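Lactaldehyde dehydrogenase (Escherichia coli, PDB 2IMP) catalyses the irreversible NAD+-dependent oxidation of L-lactaldehyde to L-lactate in L-fucose and L-rhamnose breakdown, and also oxidises glycolaldehyde to glycolate. Local coordinates at residues E134-F139 with T472-L477; Q310-G315 with D322-P327; A332-V337 with K361-P366. All blocks are in the same frame, centred on the assembly; numbering follows the deposited sequence.

Overall arrangement
Contact 1 stands apart from the other two. Its centre is about 57 Å from that of contact 2 and about 56 Å from that of contact 3, on the opposite side of the chain's centre. It pairs two strands that meet other subunits of the tetramer. Contacts 2 and 3 follow one another in the sequence, both inside the loop that contact 1 closes, with centres about 14 Å apart. They touch through Tyr364 of contact 3, whose CE2 is 3.4 Å from Gly315 CA of contact 2. Contact 3 also reaches the cofactor: Ala332 and Arg336 line the NADH pocket, on the helix that packs against 361-366.

Contact 1 (E134-F139 with T472-L477); sequences ENILLF and TQVVYL
Ile136, Leu138, Val474 and Tyr476 form the tightly packed face of two antiparallel strands. Ile136 lies between two partners and points the same way as both. Its CG2 meets Val474 CG1 at 3.8 Å, while CG1 lies 3.9 Å from Tyr476 CD2. Further along, Leu138 spreads over two residues. CD1 packs on Val474 CG2 and CD2 reaches Thr472 CG2. At the end of this row the carboxylate of Glu134 comes up to the edge of the Tyr476 ring, with the two planes 59° apart. An extended chain, CG anti to the backbone N (chi1 175°), carries it there. Ser129 of the same chain hydrogen-bonds OE1, and Arg439 of the second subunit makes a salt bridge with OE2.

The other face is looser across the pair. Phe139 CE1 touches Val475 CG2 at 3.7 Å. In contrast, Leu137 and Val475 come no nearer through their side chains than CB to CB at 4.2 Å, and Asn135 and Leu477 than CB to CB at 4.4 Å. Asn135 is partly exposed. Here other subunits add packing: Phe139 and Ile126 of the third, and Met424 of the fourth.

Six backbone hydrogen bonds fix the register, two each for Asn135 with Leu477, Leu137 with Val475 and Phe139 with Gln473. The shortest runs from Val475 N to Leu137 O, 2.7 Å and almost straight at 176°.

Residues 474-477 also pair in parallel with a strand of the second subunit. This sheet, continued across the interface, is characteristic of the oligomerisation domain of aldehyde dehydrogenases.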
loop_
_atom_site.group_PDB
_atom_site.type_symbol
_atom_site.label_atom_id
_atom_site.label_comp_id
_atom_site.label_asym_id
_atom_site.label_seq_id
_atom_site.Cartn_x
_atom_site.Cartn_y
_atom_site.Cartn_z
ATOM N N GLU A 134 -21.378 -7.770 4.769
ATOM C CA GLU A 134 -20.258 -8.687 4.611
ATOM C C GLU A 134 -18.883 -8.012 4.689
ATOM O O GLU A 134 -18.683 -6.914 4.173
ATOM C CB GLU A 134 -20.341 -9.456 3.283
ATOM C CG GLU A 134 -19.112 -10.344 3.029
ATOM C CD GLU A 134 -19.163 -11.117 1.715
ATOM O OE1 GLU A 134 -18.951 -10.512 0.647
ATOM O OE2 GLU A 134 -19.410 -12.339 1.752
ATOM N N ASN A 135 -17.956 -8.683 5.356
ATOM C CA ASN A 135 -16.584 -8.214 5.466
ATOM C C ASN A 135 -15.615 -9.155 4.736
ATOM O O ASN A 135 -15.629 -10.365 4.971
ATOM C CB ASN A 135 -16.133 -8.134 6.927
ATOM C CG ASN A 135 -16.619 -6.883 7.628
ATOM O OD1 ASN A 135 -16.357 -5.765 7.182
ATOM N ND2 ASN A 135 -17.319 -7.067 8.742
ATOM N N ILE A 136 -14.808 -8.604 3.842
ATOM C CA ILE A 136 -13.830 -9.407 3.138
ATOM C C ILE A 136 -12.437 -9.183 3.744
ATOM O O ILE A 136 -11.820 -8.139 3.541
ATOM C CB ILE A 136 -13.790 -9.063 1.639
ATOM C CG1 ILE A 136 -15.162 -9.313 1.009
ATOM C CG2 ILE A 136 -12.743 -9.913 0.945
ATOM C CD1 ILE A 136 -15.262 -8.858 -0.436
ATOM N N LEU A 137 -11.986 -10.161 4.518
ATOM C CA LEU A 137 -10.701 -10.081 5.182
ATOM C C LEU A 137 -9.596 -10.882 4.495
ATOM O O LEU A 137 -9.693 -12.100 4.368
ATOM C CB LEU A 137 -10.832 -10.568 6.631
ATOM C CG LEU A 137 -11.951 -9.936 7.462
ATOM C CD1 LEU A 137 -11.999 -10.597 8.830
ATOM C CD2 LEU A 137 -11.721 -8.439 7.586
ATOM N N LEU A 138 -8.561 -10.181 4.056
ATOM C CA LEU A 138 -7.438 -10.832 3.409
ATOM C C LEU A 138 -6.205 -10.920 4.333
ATOM O O LEU A 138 -5.500 -9.932 4.563
ATOM C CB LEU A 138 -7.092 -10.102 2.101
ATOM C CG LEU A 138 -5.977 -10.693 1.232
ATOM C CD1 LEU A 138 -6.219 -10.343 -0.238
ATOM C CD2 LEU A 138 -4.618 -10.161 1.704
ATOM N N PHE A 139 -5.989 -12.104 4.886
ATOM C CA PHE A 139 -4.860 -12.327 5.774
ATOM C C PHE A 139 -3.605 -12.821 5.053
ATOM O O PHE A 139 -3.689 -13.511 4.037
ATOM C CB PHE A 139 -5.190 -13.378 6.839
ATOM C CG PHE A 139 -6.340 -13.026 7.733
ATOM C CD1 PHE A 139 -7.650 -13.260 7.331
ATOM C CD2 PHE A 139 -6.110 -12.511 9.009
ATOM C CE1 PHE A 139 -8.717 -13.011 8.190
ATOM C CE2 PHE A 139 -7.171 -12.255 9.877
ATOM C CZ PHE A 139 -8.478 -12.504 9.466
ATOM N N THR A 472 -1.918 -15.586 0.626
ATOM C CA THR A 472 -3.148 -15.024 1.126
ATOM C C THR A 472 -4.269 -15.990 1.478
ATOM O O THR A 472 -4.424 -17.054 0.880
ATOM C CB THR A 472 -3.713 -14.013 0.114
ATOM O OG1 THR A 472 -3.975 -14.685 -1.125
ATOM C CG2 THR A 472 -2.712 -12.897 -0.137
ATOM N N GLN A 473 -5.014 -15.599 2.503
ATOM C CA GLN A 473 -6.207 -16.311 2.912
ATOM C C GLN A 473 -7.363 -15.299 2.927
ATOM O O GLN A 473 -7.425 -14.427 3.801
ATOM C CB GLN A 473 -6.079 -16.960 4.300
ATOM C CG GLN A 473 -7.441 -17.486 4.814
ATOM C CD GLN A 473 -7.395 -18.055 6.223
ATOM O OE1 GLN A 473 -6.594 -17.625 7.051
ATOM N NE2 GLN A 473 -8.274 -19.016 6.507
ATOM N N VAL A 474 -8.223 -15.380 1.920
ATOM C CA VAL A 474 -9.348 -14.470 1.835
ATOM C C VAL A 474 -10.596 -14.994 2.545
ATOM O O VAL A 474 -11.163 -16.030 2.171
ATOM C CB VAL A 474 -9.690 -14.142 0.362
ATOM C CG1 VAL A 474 -10.864 -13.179 0.296
ATOM C CG2 VAL A 474 -8.476 -13.525 -0.323
ATOM N N VAL A 475 -10.998 -14.274 3.584
ATOM C CA VAL A 475 -12.161 -14.652 4.360
ATOM C C VAL A 475 -13.420 -13.812 4.074
ATOM O O VAL A 475 -13.416 -12.587 4.226
ATOM C CB VAL A 475 -11.866 -14.568 5.875
ATOM C CG1 VAL A 475 -13.075 -15.046 6.671
ATOM C CG2 VAL A 475 -10.637 -15.414 6.209
ATOM N N TYR A 476 -14.475 -14.487 3.635
ATOM C CA TYR A 476 -15.738 -13.820 3.381
ATOM C C TYR A 476 -16.679 -14.018 4.578
ATOM O O TYR A 476 -17.366 -15.037 4.694
ATOM C CB TYR A 476 -16.394 -14.352 2.103
ATOM C CG TYR A 476 -15.630 -14.056 0.828
ATOM C CD1 TYR A 476 -14.540 -14.834 0.445
ATOM C CD2 TYR A 476 -16.015 -13.008 -0.014
ATOM C CE1 TYR A 476 -13.855 -14.586 -0.749
ATOM C CE2 TYR A 476 -15.332 -12.749 -1.207
ATOM C CZ TYR A 476 -14.252 -13.545 -1.566
ATOM O OH TYR A 476 -13.574 -13.302 -2.742
ATOM N N LEU A 477 -16.649 -13.052 5.484
ATOM C CA LEU A 477 -17.460 -13.102 6.685
ATOM C C LEU A 477 -18.852 -12.464 6.495
ATOM O O LEU A 477 -18.997 -11.242 6.538
ATOM C CB LEU A 477 -16.698 -12.412 7.820
ATOM C CG LEU A 477 -17.261 -12.482 9.238
ATOM C CD1 LEU A 477 -17.676 -13.904 9.572
ATOM C CD2 LEU A 477 -16.198 -11.994 10.210
#

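Contact 2 (Q310-G315 with D322-P327); sequences QAVQFG and DIAMGP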
loop_
_atom_site.group_PDB
_atom_site.type_symbol
_atom_site.label_atom_id
_atom_site.label_comp_id
_atom_site.label_asym_id
_atom_site.label_seq_id
_atom_site.Cartn_x
_atom_site.Cartn_y
_atom_site.Cartn_z
ATOM N N GLN A 310 44.969 -2.939 -15.893
ATOM C CA GLN A 310 46.356 -3.359 -15.742
ATOM C C GLN A 310 46.789 -3.355 -14.268
ATOM O O GLN A 310 47.576 -4.196 -13.833
ATOM C CB GLN A 310 47.299 -2.447 -16.534
ATOM C CG GLN A 310 47.634 -2.939 -17.929
ATOM C CD GLN A 310 48.928 -2.332 -18.461
ATOM O OE1 GLN A 310 50.012 -2.586 -17.931
ATOM N NE2 GLN A 310 48.816 -1.523 -19.509
ATOM N N ALA A 311 46.251 -2.391 -13.526
ATOM C CA ALA A 311 46.536 -2.234 -12.106
ATOM C C ALA A 311 45.901 -3.328 -11.227
ATOM O O ALA A 311 46.256 -3.484 -10.056
ATOM C CB ALA A 311 46.066 -0.865 -11.640
ATOM N N VAL A 312 44.954 -4.063 -11.803
ATOM C CA VAL A 312 44.287 -5.140 -11.085
ATOM C C VAL A 312 45.189 -6.366 -10.872
ATOM O O VAL A 312 45.485 -7.098 -11.812
ATOM C CB VAL A 312 43.004 -5.595 -11.829
ATOM C CG1 VAL A 312 42.412 -6.824 -11.158
ATOM C CG2 VAL A 312 41.986 -4.472 -11.834
ATOM N N GLN A 313 45.631 -6.562 -9.635
ATOM C CA GLN A 313 46.488 -7.690 -9.291
ATOM C C GLN A 313 45.694 -8.922 -8.810
ATOM O O GLN A 313 44.709 -8.789 -8.084
ATOM C CB GLN A 313 47.458 -7.289 -8.177
ATOM C CG GLN A 313 48.219 -5.992 -8.413
ATOM C CD GLN A 313 49.579 -6.201 -9.050
ATOM O OE1 GLN A 313 49.682 -6.582 -10.217
ATOM N NE2 GLN A 313 50.634 -5.955 -8.279
ATOM N N PHE A 314 46.122 -10.109 -9.220
ATOM C CA PHE A 314 45.448 -11.321 -8.788
ATOM C C PHE A 314 46.361 -12.253 -7.977
ATOM O O PHE A 314 47.585 -12.203 -8.116
ATOM C CB PHE A 314 44.862 -12.062 -9.996
ATOM C CG PHE A 314 45.889 -12.552 -10.978
ATOM C CD1 PHE A 314 46.655 -13.682 -10.704
ATOM C CD2 PHE A 314 46.086 -11.886 -12.185
ATOM C CE1 PHE A 314 47.594 -14.149 -11.624
ATOM C CE2 PHE A 314 47.022 -12.344 -13.109
ATOM C CZ PHE A 314 47.779 -13.474 -12.829
ATOM N N GLY A 315 45.763 -13.076 -7.125
ATOM C CA GLY A 315 46.546 -13.991 -6.316
ATOM C C GLY A 315 45.782 -14.562 -5.135
ATOM O O GLY A 315 44.562 -14.406 -5.031
ATOM N N ASP A 322 46.398 -6.852 -0.573
ATOM C CA ASP A 322 46.623 -5.722 -1.468
ATOM C C ASP A 322 46.260 -6.025 -2.935
ATOM O O ASP A 322 46.671 -5.312 -3.850
ATOM C CB ASP A 322 48.089 -5.286 -1.396
ATOM C CG ASP A 322 49.024 -6.269 -2.085
ATOM O OD1 ASP A 322 48.904 -7.486 -1.831
ATOM O OD2 ASP A 322 49.879 -5.821 -2.879
ATOM N N ILE A 323 45.512 -7.105 -3.135
ATOM C CA ILE A 323 45.077 -7.502 -4.465
ATOM C C ILE A 323 43.578 -7.257 -4.699
ATOM O O ILE A 323 42.779 -7.294 -3.763
ATOM C CB ILE A 323 45.350 -8.996 -4.733
ATOM C CG1 ILE A 323 44.603 -9.853 -3.707
ATOM C CG2 ILE A 323 46.846 -9.269 -4.684
ATOM C CD1 ILE A 323 44.635 -11.343 -4.010
ATOM N N ALA A 324 43.216 -7.010 -5.948
ATOM C CA ALA A 324 41.831 -6.760 -6.299
ATOM C C ALA A 324 41.088 -8.005 -6.821
ATOM O O ALA A 324 39.873 -7.983 -7.013
ATOM C CB ALA A 324 41.765 -5.647 -7.334
ATOM N N MET A 325 41.829 -9.086 -7.030
ATOM C CA MET A 325 41.233 -10.303 -7.557
ATOM C C MET A 325 41.804 -11.624 -7.011
ATOM O O MET A 325 43.013 -11.770 -6.838
ATOM C CB MET A 325 41.359 -10.293 -9.077
ATOM C CG MET A 325 40.846 -11.534 -9.767
ATOM S SD MET A 325 40.930 -11.305 -11.541
ATOM C CE MET A 325 39.704 -9.983 -11.721
ATOM N N GLY A 326 40.909 -12.569 -6.745
ATOM C CA GLY A 326 41.318 -13.870 -6.256
ATOM C C GLY A 326 41.187 -14.892 -7.372
ATOM O O GLY A 326 41.025 -14.526 -8.534
ATOM N N PRO A 327 41.254 -16.188 -7.058
ATOM C CA PRO A 327 41.134 -17.210 -8.099
ATOM C C PRO A 327 39.659 -17.536 -8.421
ATOM O O PRO A 327 38.754 -17.170 -7.669
ATOM C CB PRO A 327 41.829 -18.402 -7.467
ATOM C CG PRO A 327 41.380 -18.286 -6.038
ATOM C CD PRO A 327 41.562 -16.803 -5.753
#
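The carbonyl oxygen of Gln313 is gripped by two backbone N-H groups of the other segment. Ala324 N lies 3.2 Å from Gln313 O and Met325 N lies 3.1 Å from the same oxygen. Both bonds are weak, because their N-H groups point well off the oxygen. The stronger bond runs the other way across the pair. Gly315 N donates to Met325 O at 3.1 Å, with an angle of 144° at the hydrogen. That same oxygen also takes a CA-H contact from Phe314, with Phe314 CA 3.2 Å from Met325 O.

Side chains fill in around these bonds. Ile323 points at the other segment. Its CG1 sits between the backbone N and the carbonyl carbon (chi1 60°), and the extended next bond carries CD1 close over the carbonyl of Gly315, 3.2 Å from Gly315 O. Its CB lies against the oxygen of Gln313. Val312 CG1 rests on the CB atoms of Ala324 and Met325, the first 4.1 Å away. Of the Phe314 side chain, CB does the touching, 4.0 Å from Met325 CB, and the ring leads away.

Burial is uneven. Ile323 and Met325 are buried, and Met325 packs on Ser281 and Pro387 behind. Gln313 lies on the exposed side, its amide turned away from the contact. Gly326 O is held by Ser281 OG.

Phe314 and Met325 make a single, isolated beta bridge rather than a sheet. It ties off a short excursion within the irregular connection between helices 298-310 and 331-346, in the catalytic domain of the aldehyde dehydrogenase fold.

Contact 3 (A332-V337 with K361-P366); sequences AALERV and KGYYYP. With NAI (1,4-dihydronicotinamide adenine dinucleotide), chain D.
Leu334 reaches from the helix to Tyr363, Tyr364 and Tyr365, and its two methyl groups divide the work. CD2 lies 3.8 Å from Tyr363 CA and comes to the edge of the Tyr363 ring. CD1 lies 3.6 Å from the carbonyl oxygen of Tyr364 and also touches Tyr365 CB. With CG anti to the backbone N (chi1 180°), the leucine extends outward from the helix to meet all three residues.

One helical turn on, Val337 places CG1 over the face of the Tyr365 ring. It stands 3.8 Å from the ring centroid and 13° off the normal, a CH-pi contact. Pro366 CD covers the opposite face near the rim, 3.6 Å above the plane. The ring is therefore held between a valine methyl and a proline carbon.

Elsewhere on the helix, residues meet the cofactor. Ala332 CB lies 3.4 Å from C6N of the nicotinamide ring. The bent chain of Arg336 (chi3 -66°) brings its guanidinium to the adjoining ribose, with NH2 2.7 Å from O3D and the hydroxyl O2D over one face. Arg336 is an established NAD+-binding residue, and it also packs on Phe385.

Tyr364 points away from the helix and packs on Pro327. The loop is also fixed from outside. Tyr363 makes backbone hydrogen bonds with Pro29 and Leu328, and Gly362 N is bound by Glu32.

The helical part belongs to the start of helix 331-346, and Tyr365 reaches Val341 further along it. The tyrosines lie in the loop that joins the antiparallel strands 350-353 and 368-371, so the contact lays this loop against the helix that precedes those strands.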
loop_
_atom_site.group_PDB
_atom_site.type_symbol
_atom_site.label_atom_id
_atom_site.label_comp_id
_atom_site.label_asym_id
_atom_site.label_seq_id
_atom_site.Cartn_x
_atom_site.Cartn_y
_atom_site.Cartn_z
ATOM N N ALA A 332 36.599 -26.344 -13.762
ATOM C CA ALA A 332 35.664 -26.182 -14.865
ATOM C C ALA A 332 35.397 -24.716 -15.196
ATOM O O ALA A 332 35.272 -24.345 -16.362
ATOM C CB ALA A 332 34.368 -26.872 -14.546
ATOM N N ALA A 333 35.307 -23.898 -14.154
ATOM C CA ALA A 333 35.086 -22.472 -14.328
ATOM C C ALA A 333 36.222 -21.836 -15.144
ATOM O O ALA A 333 35.981 -21.100 -16.105
ATOM C CB ALA A 333 34.972 -21.793 -12.968
ATOM N N LEU A 334 37.454 -22.145 -14.745
ATOM C CA LEU A 334 38.630 -21.645 -15.442
ATOM C C LEU A 334 38.647 -22.095 -16.914
ATOM O O LEU A 334 38.856 -21.289 -17.819
ATOM C CB LEU A 334 39.903 -22.128 -14.741
ATOM C CG LEU A 334 41.239 -21.695 -15.352
ATOM C CD1 LEU A 334 41.311 -20.178 -15.420
ATOM C CD2 LEU A 334 42.380 -22.237 -14.519
ATOM N N GLU A 335 38.414 -23.388 -17.132
ATOM C CA GLU A 335 38.379 -23.932 -18.481
ATOM C C GLU A 335 37.347 -23.240 -19.382
ATOM O O GLU A 335 37.650 -22.875 -20.518
ATOM C CB GLU A 335 38.087 -25.429 -18.444
ATOM C CG GLU A 335 39.257 -26.279 -17.988
ATOM C CD GLU A 335 38.930 -27.760 -17.999
ATOM O OE1 GLU A 335 38.414 -28.242 -19.032
ATOM O OE2 GLU A 335 39.191 -28.440 -16.981
ATOM N N ARG A 336 36.133 -23.063 -18.870
ATOM C CA ARG A 336 35.105 -22.399 -19.652
ATOM C C ARG A 336 35.483 -20.957 -20.043
ATOM O O ARG A 336 35.135 -20.487 -21.127
ATOM C CB ARG A 336 33.766 -22.414 -18.906
ATOM C CG ARG A 336 33.119 -23.796 -18.853
ATOM C CD ARG A 336 31.640 -23.721 -18.490
ATOM N NE ARG A 336 31.426 -23.234 -17.131
ATOM C CZ ARG A 336 31.682 -23.933 -16.029
ATOM N NH1 ARG A 336 32.162 -25.167 -16.113
ATOM N NH2 ARG A 336 31.477 -23.388 -14.838
ATOM N N VAL A 337 36.195 -20.268 -19.157
ATOM C CA VAL A 337 36.630 -18.913 -19.465
ATOM C C VAL A 337 37.620 -18.907 -20.644
ATOM O O VAL A 337 37.475 -18.127 -21.584
ATOM C CB VAL A 337 37.309 -18.244 -18.254
ATOM C CG1 VAL A 337 37.666 -16.801 -18.592
ATOM C CG2 VAL A 337 36.387 -18.293 -17.053
ATOM N N LYS A 361 49.285 -23.757 -9.666
ATOM C CA LYS A 361 48.366 -24.000 -8.555
ATOM C C LYS A 361 47.155 -23.041 -8.524
ATOM O O LYS A 361 47.282 -21.860 -8.837
ATOM C CB LYS A 361 49.114 -23.894 -7.223
ATOM C CG LYS A 361 50.112 -25.010 -6.961
ATOM C CD LYS A 361 49.409 -26.341 -6.756
ATOM C CE LYS A 361 50.391 -27.430 -6.354
ATOM N NZ LYS A 361 49.702 -28.724 -6.092
ATOM N N GLY A 362 45.995 -23.563 -8.141
ATOM C CA GLY A 362 44.804 -22.735 -8.085
ATOM C C GLY A 362 44.238 -22.479 -9.468
ATOM O O GLY A 362 44.750 -23.004 -10.455
ATOM N N TYR A 363 43.183 -21.673 -9.545
ATOM C CA TYR A 363 42.557 -21.371 -10.826
ATOM C C TYR A 363 42.521 -19.873 -11.159
ATOM O O TYR A 363 41.492 -19.216 -11.006
ATOM C CB TYR A 363 41.136 -21.935 -10.853
ATOM C CG TYR A 363 41.032 -23.274 -10.173
ATOM C CD1 TYR A 363 40.618 -23.371 -8.844
ATOM C CD2 TYR A 363 41.419 -24.439 -10.828
ATOM C CE1 TYR A 363 40.600 -24.592 -8.183
ATOM C CE2 TYR A 363 41.409 -25.665 -10.177
ATOM C CZ TYR A 363 41.001 -25.735 -8.855
ATOM O OH TYR A 363 41.020 -26.943 -8.197
ATOM N N TYR A 364 43.649 -19.348 -11.623
ATOM C CA TYR A 364 43.724 -17.936 -11.947
ATOM C C TYR A 364 43.610 -17.567 -13.432
ATOM O O TYR A 364 44.170 -18.234 -14.303
ATOM C CB TYR A 364 45.025 -17.340 -11.405
ATOM C CG TYR A 364 45.194 -17.498 -9.919
ATOM C CD1 TYR A 364 45.733 -18.665 -9.377
ATOM C CD2 TYR A 364 44.795 -16.486 -9.047
ATOM C CE1 TYR A 364 45.868 -18.819 -8.003
ATOM C CE2 TYR A 364 44.925 -16.631 -7.674
ATOM C CZ TYR A 364 45.460 -17.793 -7.158
ATOM O OH TYR A 364 45.588 -17.925 -5.797
ATOM N N TYR A 365 42.861 -16.504 -13.691
ATOM C CA TYR A 365 42.706 -15.974 -15.032
ATOM C C TYR A 365 42.909 -14.449 -15.013
ATOM O O TYR A 365 42.235 -13.739 -14.271
ATOM C CB TYR A 365 41.332 -16.301 -15.616
ATOM C CG TYR A 365 41.305 -16.148 -17.121
ATOM C CD1 TYR A 365 41.838 -17.137 -17.948
ATOM C CD2 TYR A 365 40.822 -14.982 -17.717
ATOM C CE1 TYR A 365 41.895 -16.969 -19.330
ATOM C CE2 TYR A 365 40.876 -14.803 -19.099
ATOM C CZ TYR A 365 41.419 -15.800 -19.897
ATOM O OH TYR A 365 41.513 -15.617 -21.254
ATOM N N PRO A 366 43.839 -13.942 -15.825
ATOM C CA PRO A 366 44.124 -12.506 -15.875
ATOM C C PRO A 366 42.987 -11.591 -16.367
ATOM O O PRO A 366 42.197 -11.969 -17.234
ATOM C CB PRO A 366 45.342 -12.439 -16.789
ATOM C CG PRO A 366 45.044 -13.518 -17.778
ATOM C CD PRO A 366 44.580 -14.654 -16.882
HETATM P PA NAI D . 24.807 -23.955 -9.850
HETATM O O1A NAI D . 23.425 -23.930 -10.356
HETATM O O2A NAI D . 25.705 -24.938 -10.608
HETATM O O5B NAI D . 24.786 -24.315 -8.294
HETATM C C5B NAI D . 24.035 -23.596 -7.328
HETATM C C4B NAI D . 23.277 -24.535 -6.376
HETATM O O4B NAI D . 22.324 -25.333 -7.080
HETATM C C3B NAI D . 24.172 -25.536 -5.627
HETATM O O3B NAI D . 23.774 -25.619 -4.261
HETATM C C2B NAI D . 23.982 -26.815 -6.416
HETATM O O2B NAI D . 24.292 -28.004 -5.737
HETATM C C1B NAI D . 22.536 -26.721 -6.831
HETATM N N9A NAI D . 22.200 -27.528 -8.041
HETATM C C8A NAI D . 22.923 -27.756 -9.212
HETATM N N7A NAI D . 22.189 -28.576 -10.025
HETATM C C5A NAI D . 21.027 -28.874 -9.403
HETATM C C6A NAI D . 19.914 -29.659 -9.769
HETATM N N6A NAI D . 19.883 -30.298 -10.937
HETATM N N1A NAI D . 18.832 -29.772 -8.883
HETATM C C2A NAI D . 18.852 -29.107 -7.648
HETATM N N3A NAI D . 19.963 -28.326 -7.292
HETATM C C4A NAI D . 21.025 -28.212 -8.158
HETATM O O3 NAI D . 25.329 -22.443 -9.980
HETATM P PN NAI D . 26.686 -21.816 -9.373
HETATM O O1N NAI D . 26.813 -22.120 -7.937
HETATM O O2N NAI D . 26.706 -20.368 -9.773
HETATM O O5D NAI D . 27.793 -22.596 -10.262
HETATM C C5D NAI D . 28.600 -23.656 -9.816
HETATM C C4D NAI D . 29.434 -24.102 -10.996
HETATM O O4D NAI D . 30.073 -25.333 -10.674
HETATM C C3D NAI D . 28.888 -24.329 -12.424
HETATM O O3D NAI D . 29.293 -23.275 -13.275
HETATM C C2D NAI D . 29.424 -25.666 -12.863
HETATM O O2D NAI D . 29.845 -25.676 -14.208
HETATM C C1D NAI D . 30.534 -25.919 -11.872
HETATM N N1N NAI D . 30.819 -27.384 -11.750
HETATM C C2N NAI D . 30.045 -28.119 -10.845
HETATM C C3N NAI D . 30.280 -29.512 -10.690
HETATM C C7N NAI D . 29.458 -30.325 -9.715
HETATM O O7N NAI D . 29.720 -31.683 -9.590
HETATM N N7N NAI D . 28.487 -29.805 -8.962
HETATM C C4N NAI D . 31.313 -30.128 -11.471
HETATM C C5N NAI D . 32.090 -29.362 -12.389
HETATM C C6N NAI D . 31.828 -27.979 -12.515
#